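Putative methylthioribose-1-phosphate isomerase (Pyrococcus horikoshii OT3, PDB 6A34) probably catalyses the interconversion of methylthioribose-1-phosphate and methylthioribulose-1-phosphate, an isomerisation step of the methionine salvage pathway. Local coordinates at residues T201-Q206 and N257-T261; L195-T201 and N221-D227. One frame throughout, in Å; residues are numbered along the deposited sequence.

Contact 1 (T201-Q206 and N257-T261); sequences TRPVLQ and NKIGT
At the predicted substrate pocket, Thr201 of the loop 201-206, which leaves a strand of the largely parallel, Rossmann-like sheet, packs against Lys258 at the end of strand 255-258, where 257-261 turns into a helix. It is an example of an active site walled by side chains that merely lean on one another. Gln206 and Lys258 are both predicted to bind substrate, and the side chain of Cys167, the predicted transition-state stabiliser, lies about 4 Å from that of Lys258.

The touching is done by methyl and methylene groups. Thr201 CG2 stands 4.0 Å from Lys258 CG, the two side chains meeting at a slant. With OG1 beside the backbone N (chi1 -41°) and CG2 anti to it, the methyl is left for the lysine while Thr201 OG1 bonds to Asp199 O and to Cys167 N. The lysine chain, bent at chi2 (60°), then runs along the loop, its NZ 4.3 Å from Val204 CG2 and its CE equally near Gln206 OE1. Arg299 adds a second positive charge beside NZ, a pairing consistent with a pocket for a phosphorylated sugar.

Next to this, Ile259 CG2 packs 4.1 Å from Pro203 CD, side chain across side chain at about a right angle, and also approaches Arg202 O. A cis peptide precedes Pro203, whose CB covers one face of the Arg202 guanidinium. The CB of that arginine leads away from 257-261, and its NE makes a salt bridge with Glu200 of the second subunit.

The lysine's backbone is fixed by a type II turn from Lys258 to Thr261, in which Gly260 has a positive phi. Lys258 O takes two donors there: Thr261 N at 3.1 Å and Thr261 OG1 at 2.7 Å, the hydroxyl lying in the carbonyl plane.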
loop_
_atom_site.group_PDB
_atom_site.type_symbol
_atom_site.label_atom_id
_atom_site.label_comp_id
_atom_site.label_asym_id
_atom_site.label_seq_id
_atom_site.Cartn_x
_atom_site.Cartn_y
_atom_site.Cartn_z
ATOM N N THR A 201 0.159 -5.726 -2.048
ATOM C CA THR A 201 0.932 -6.132 -0.860
ATOM C C THR A 201 2.349 -5.537 -0.831
ATOM O O THR A 201 3.375 -6.247 -0.942
ATOM C CB THR A 201 0.972 -7.657 -0.711
ATOM O OG1 THR A 201 -0.317 -8.190 -1.024
ATOM C CG2 THR A 201 1.331 -8.069 0.701
ATOM N N ARG A 202 2.398 -4.222 -0.631
ATOM C CA ARG A 202 3.616 -3.503 -0.344
ATOM C C ARG A 202 4.137 -3.969 1.013
ATOM O O ARG A 202 3.351 -4.412 1.844
ATOM C CB ARG A 202 3.369 -1.986 -0.316
ATOM C CG ARG A 202 3.400 -1.306 -1.680
ATOM C CD ARG A 202 4.793 -1.201 -2.283
ATOM N NE ARG A 202 5.627 -0.234 -1.597
ATOM C CZ ARG A 202 6.930 -0.099 -1.788
ATOM N NH1 ARG A 202 7.589 -0.992 -2.515
ATOM N NH2 ARG A 202 7.549 0.931 -1.236
ATOM N N PRO A 203 5.452 -3.863 1.233
ATOM C CA PRO A 203 6.403 -3.316 0.275
ATOM C C PRO A 203 6.914 -4.277 -0.811
ATOM O O PRO A 203 7.405 -3.821 -1.848
ATOM C CB PRO A 203 7.625 -2.921 1.116
ATOM C CG PRO A 203 7.468 -3.681 2.414
ATOM C CD PRO A 203 5.974 -3.751 2.595
ATOM N N VAL A 204 6.846 -5.595 -0.577
ATOM C CA VAL A 204 7.560 -6.552 -1.429
ATOM C C VAL A 204 6.770 -6.813 -2.733
ATOM O O VAL A 204 7.365 -7.209 -3.701
ATOM C CB VAL A 204 7.920 -7.839 -0.636
ATOM C CG1 VAL A 204 8.610 -8.890 -1.494
ATOM C CG2 VAL A 204 8.818 -7.540 0.560
ATOM N N LEU A 205 5.452 -6.589 -2.734
ATOM C CA LEU A 205 4.536 -6.587 -3.925
ATOM C C LEU A 205 4.311 -7.986 -4.510
ATOM O O LEU A 205 4.090 -8.141 -5.717
ATOM C CB LEU A 205 5.037 -5.619 -5.011
ATOM C CG LEU A 205 4.948 -4.146 -4.616
ATOM C CD1 LEU A 205 5.943 -3.328 -5.419
ATOM C CD2 LEU A 205 3.530 -3.599 -4.786
ATOM N N GLN A 206 4.260 -8.982 -3.631
ATOM C CA GLN A 206 4.056 -10.360 -4.041
ATOM C C GLN A 206 2.634 -10.558 -4.548
ATOM O O GLN A 206 2.419 -11.472 -5.313
ATOM C CB GLN A 206 4.417 -11.332 -2.915
ATOM C CG GLN A 206 5.909 -11.290 -2.608
ATOM C CD GLN A 206 6.406 -12.435 -1.762
ATOM O OE1 GLN A 206 5.721 -12.924 -0.864
ATOM N NE2 GLN A 206 7.623 -12.860 -2.040
ATOM N N ASN A 257 1.196 -13.043 9.728
ATOM C CA ASN A 257 1.107 -13.133 8.262
ATOM C C ASN A 257 1.678 -11.825 7.714
ATOM O O ASN A 257 1.929 -10.912 8.506
ATOM C CB ASN A 257 -0.313 -13.455 7.780
ATOM C CG ASN A 257 -0.351 -13.939 6.345
ATOM O OD1 ASN A 257 0.386 -14.859 5.984
ATOM N ND2 ASN A 257 -1.144 -13.281 5.503
ATOM N N LYS A 258 1.899 -11.770 6.388
ATOM C CA LYS A 258 2.468 -10.624 5.738
ATOM C C LYS A 258 1.745 -9.371 6.215
ATOM O O LYS A 258 0.478 -9.340 6.288
ATOM C CB LYS A 258 2.347 -10.660 4.208
ATOM C CG LYS A 258 3.503 -9.987 3.473
ATOM C CD LYS A 258 4.872 -10.622 3.775
ATOM C CE LYS A 258 5.914 -10.430 2.692
ATOM N NZ LYS A 258 7.300 -10.570 3.223
ATOM N N ILE A 259 2.554 -8.328 6.396
ATOM C CA ILE A 259 2.120 -7.023 6.849
ATOM C C ILE A 259 0.903 -6.565 6.036
ATOM O O ILE A 259 0.845 -6.665 4.794
ATOM C CB ILE A 259 3.279 -6.019 6.780
ATOM C CG1 ILE A 259 2.957 -4.723 7.517
ATOM C CG2 ILE A 259 3.677 -5.758 5.336
ATOM C CD1 ILE A 259 2.966 -4.857 9.022
ATOM N N GLY A 260 -0.114 -6.119 6.766
ATOM C CA GLY A 260 -1.392 -5.743 6.166
ATOM C C GLY A 260 -2.530 -6.681 6.521
ATOM O O GLY A 260 -3.677 -6.320 6.366
ATOM N N THR A 261 -2.209 -7.891 6.980
ATOM C CA THR A 261 -3.208 -8.904 7.307
ATOM C C THR A 261 -4.076 -8.407 8.461
ATOM O O THR A 261 -5.302 -8.504 8.408
ATOM C CB THR A 261 -2.554 -10.263 7.594
ATOM O OG1 THR A 261 -1.863 -10.682 6.419
ATOM C CG2 THR A 261 -3.563 -11.322 7.957
#

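Contact 2 (L195-T201 and N221-D227); sequences LLWLDET and NVKLIAD
Strands 195-199 and 222-225 are parallel neighbours in a beta-alpha-beta unit, and their backbones supply most of the polar contact. Leu196 N donates to Asn221 O, Lys223 N to Leu196 O, Leu198 N to Lys223 O, Ile225 N to Leu198 O, and Glu200 N to Ile225 O at 2.9 Å.

Apolar packing occupies both faces. On one, Leu198 CD1 reaches Val222 CG1 at 3.6 Å; on the other, Ile225 CG2 lies 3.7 Å from Trp197 CE3, while the Lys223 chain runs alongside the indole. Leu195 CD2 sits over one face of that ring, toward its rim.

Carboxylates gather beyond the strands. Asp227 OD1 accepts from Thr201 N at 3.0 Å through its syn lone pair, and OD2 from Arg202 N. A water donates to Glu200 OE2 at 2.6 Å and accepts from Asp227 N. Replacing Asp227 with an alanine would probably leave both amides without their acceptor and the chain at Thr201 and Arg202 less firmly held. Asp199 OD2, bonded to His166, is 4.4 Å from Asp227 OD1, their carboxylate planes 86° apart. Such crowding of acids would tend to raise their proton affinity, probably countered by the two amides and by Arg202 of the second subunit, which pairs with Glu200.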
loop_
_atom_site.group_PDB
_atom_site.type_symbol
_atom_site.label_atom_id
_atom_site.label_comp_id
_atom_site.label_asym_id
_atom_site.label_seq_id
_atom_site.Cartn_x
_atom_site.Cartn_y
_atom_site.Cartn_z
ATOM N N LEU A 195 -14.953 -13.436 -8.661
ATOM C CA LEU A 195 -13.961 -12.384 -8.675
ATOM C C LEU A 195 -13.038 -12.591 -7.482
ATOM O O LEU A 195 -13.518 -12.842 -6.381
ATOM C CB LEU A 195 -14.649 -11.015 -8.617
ATOM C CG LEU A 195 -13.706 -9.819 -8.463
ATOM C CD1 LEU A 195 -12.858 -9.611 -9.698
ATOM C CD2 LEU A 195 -14.474 -8.532 -8.150
ATOM N N LEU A 196 -11.731 -12.500 -7.742
ATOM C CA LEU A 196 -10.712 -12.506 -6.742
ATOM C C LEU A 196 -10.044 -11.129 -6.696
ATOM O O LEU A 196 -9.277 -10.816 -7.581
ATOM C CB LEU A 196 -9.674 -13.581 -7.068
ATOM C CG LEU A 196 -8.598 -13.783 -5.999
ATOM C CD1 LEU A 196 -9.212 -14.071 -4.644
ATOM C CD2 LEU A 196 -7.650 -14.908 -6.390
ATOM N N TRP A 197 -10.291 -10.360 -5.628
ATOM C CA TRP A 197 -9.494 -9.156 -5.359
ATOM C C TRP A 197 -8.118 -9.568 -4.841
ATOM O O TRP A 197 -8.020 -10.409 -3.906
ATOM C CB TRP A 197 -10.152 -8.264 -4.309
ATOM C CG TRP A 197 -11.494 -7.755 -4.691
ATOM C CD1 TRP A 197 -12.689 -8.278 -4.324
ATOM C CD2 TRP A 197 -11.780 -6.615 -5.514
ATOM N NE1 TRP A 197 -13.700 -7.523 -4.846
ATOM C CE2 TRP A 197 -13.175 -6.495 -5.571
ATOM C CE3 TRP A 197 -10.990 -5.672 -6.184
ATOM C CZ2 TRP A 197 -13.812 -5.464 -6.259
ATOM C CZ3 TRP A 197 -11.615 -4.661 -6.884
ATOM C CH2 TRP A 197 -13.010 -4.560 -6.927
ATOM N N LEU A 198 -7.088 -8.917 -5.384
ATOM C CA LEU A 198 -5.691 -9.108 -4.990
ATOM C C LEU A 198 -5.093 -7.786 -4.513
ATOM O O LEU A 198 -4.898 -6.873 -5.327
ATOM C CB LEU A 198 -4.881 -9.603 -6.189
ATOM C CG LEU A 198 -5.350 -10.925 -6.769
ATOM C CD1 LEU A 198 -4.516 -11.269 -8.017
ATOM C CD2 LEU A 198 -5.272 -12.024 -5.717
ATOM N N ASP A 199 -4.779 -7.711 -3.212
ATOM C CA ASP A 199 -3.994 -6.615 -2.652
ATOM C C ASP A 199 -2.588 -6.739 -3.239
ATOM O O ASP A 199 -2.010 -7.828 -3.202
ATOM C CB ASP A 199 -3.911 -6.694 -1.128
ATOM C CG ASP A 199 -5.211 -6.467 -0.367
ATOM O OD1 ASP A 199 -6.175 -5.960 -0.953
ATOM O OD2 ASP A 199 -5.235 -6.793 0.837
ATOM N N GLU A 200 -2.025 -5.636 -3.744
ATOM C CA GLU A 200 -0.691 -5.683 -4.346
ATOM C C GLU A 200 0.351 -6.143 -3.318
ATOM O O GLU A 200 1.326 -6.816 -3.701
ATOM C CB GLU A 200 -0.338 -4.351 -5.007
ATOM C CG GLU A 200 -0.293 -3.129 -4.093
ATOM C CD GLU A 200 0.183 -1.880 -4.837
ATOM O OE1 GLU A 200 0.420 -2.015 -6.056
ATOM O OE2 GLU A 200 0.352 -0.778 -4.205
ATOM N N THR A 201 0.159 -5.726 -2.048
ATOM C CA THR A 201 0.932 -6.132 -0.860
ATOM C C THR A 201 2.349 -5.537 -0.831
ATOM O O THR A 201 3.375 -6.247 -0.942
ATOM C CB THR A 201 0.972 -7.657 -0.711
ATOM O OG1 THR A 201 -0.317 -8.190 -1.024
ATOM C CG2 THR A 201 1.331 -8.069 0.701
ATOM N N ASN A 221 -10.848 -14.999 -12.641
ATOM C CA ASN A 221 -11.183 -13.581 -12.781
ATOM C C ASN A 221 -10.612 -12.773 -11.582
ATOM O O ASN A 221 -11.017 -12.917 -10.469
ATOM C CB ASN A 221 -12.683 -13.416 -12.988
ATOM C CG ASN A 221 -13.077 -11.966 -13.108
ATOM O OD1 ASN A 221 -12.363 -11.218 -13.767
ATOM N ND2 ASN A 221 -14.169 -11.561 -12.456
ATOM N N VAL A 222 -9.746 -11.802 -11.855
ATOM C CA VAL A 222 -8.884 -11.207 -10.861
ATOM C C VAL A 222 -8.907 -9.685 -11.053
ATOM O O VAL A 222 -9.089 -9.198 -12.190
ATOM C CB VAL A 222 -7.501 -11.838 -11.066
ATOM C CG1 VAL A 222 -6.359 -10.860 -11.067
ATOM C CG2 VAL A 222 -7.269 -13.023 -10.157
ATOM N N LYS A 223 -8.765 -8.942 -9.950
ATOM C CA LYS A 223 -8.640 -7.503 -9.984
ATOM C C LYS A 223 -7.571 -7.064 -8.983
ATOM O O LYS A 223 -7.681 -7.373 -7.778
ATOM C CB LYS A 223 -9.972 -6.824 -9.673
ATOM C CG LYS A 223 -10.839 -6.546 -10.886
ATOM C CD LYS A 223 -11.866 -5.459 -10.683
ATOM C CE LYS A 223 -13.144 -5.729 -11.452
ATOM N NZ LYS A 223 -12.881 -6.179 -12.836
ATOM N N LEU A 224 -6.557 -6.338 -9.479
ATOM C CA LEU A 224 -5.398 -5.960 -8.654
ATOM C C LEU A 224 -5.658 -4.562 -8.092
ATOM O O LEU A 224 -6.119 -3.720 -8.833
ATOM C CB LEU A 224 -4.151 -5.991 -9.536
ATOM C CG LEU A 224 -2.863 -5.520 -8.882
ATOM C CD1 LEU A 224 -2.464 -6.457 -7.748
ATOM C CD2 LEU A 224 -1.751 -5.455 -9.925
ATOM N N ILE A 225 -5.501 -4.377 -6.771
ATOM C CA ILE A 225 -5.743 -3.073 -6.117
ATOM C C ILE A 225 -4.576 -2.690 -5.202
ATOM O O ILE A 225 -3.839 -3.551 -4.665
ATOM C CB ILE A 225 -7.030 -3.084 -5.277
ATOM C CG1 ILE A 225 -6.992 -4.188 -4.219
ATOM C CG2 ILE A 225 -8.300 -3.144 -6.132
ATOM C CD1 ILE A 225 -8.128 -4.065 -3.264
ATOM N N ALA A 226 -4.474 -1.380 -4.947
ATOM C CA ALA A 226 -3.573 -0.861 -3.923
ATOM C C ALA A 226 -4.133 -1.294 -2.565
ATOM O O ALA A 226 -5.333 -1.392 -2.388
ATOM C CB ALA A 226 -3.435 0.648 -4.016
ATOM N N ASP A 227 -3.237 -1.548 -1.617
ATOM C CA ASP A 227 -3.596 -2.004 -0.252
ATOM C C ASP A 227 -4.602 -1.053 0.395
ATOM O O ASP A 227 -5.509 -1.476 1.090
ATOM C CB ASP A 227 -2.318 -2.129 0.561
ATOM C CG ASP A 227 -1.368 -3.150 -0.039
ATOM O OD1 ASP A 227 -1.869 -4.243 -0.419
ATOM O OD2 ASP A 227 -0.131 -2.849 -0.123
HETATM O O HOH W 1 -0.532 -0.815 -1.766
#

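Following the chain from the N terminus, the first segment involved is 195-201, on strand 193-199; through Thr201, which belongs to both contacts, it passes into the loop 201-206. Helix 206-217 then carries the chain back to strand 222-225, outermost of the larger sheet within this chain, where contact 2 closes the beta-alpha-beta unit. Contact 1 closes later, when strand 255-258 brings 257-261 against 201-206. The segments alternate along the sequence, so the two closures cross instead of nesting. Leu205 CD2 also packs 3.7 Å from Glu200 OE1. Contact 2 pairs two strands of the larger sheet, contact 1 ties the loop after one of them to the smaller sheet, and both touch the second subunit.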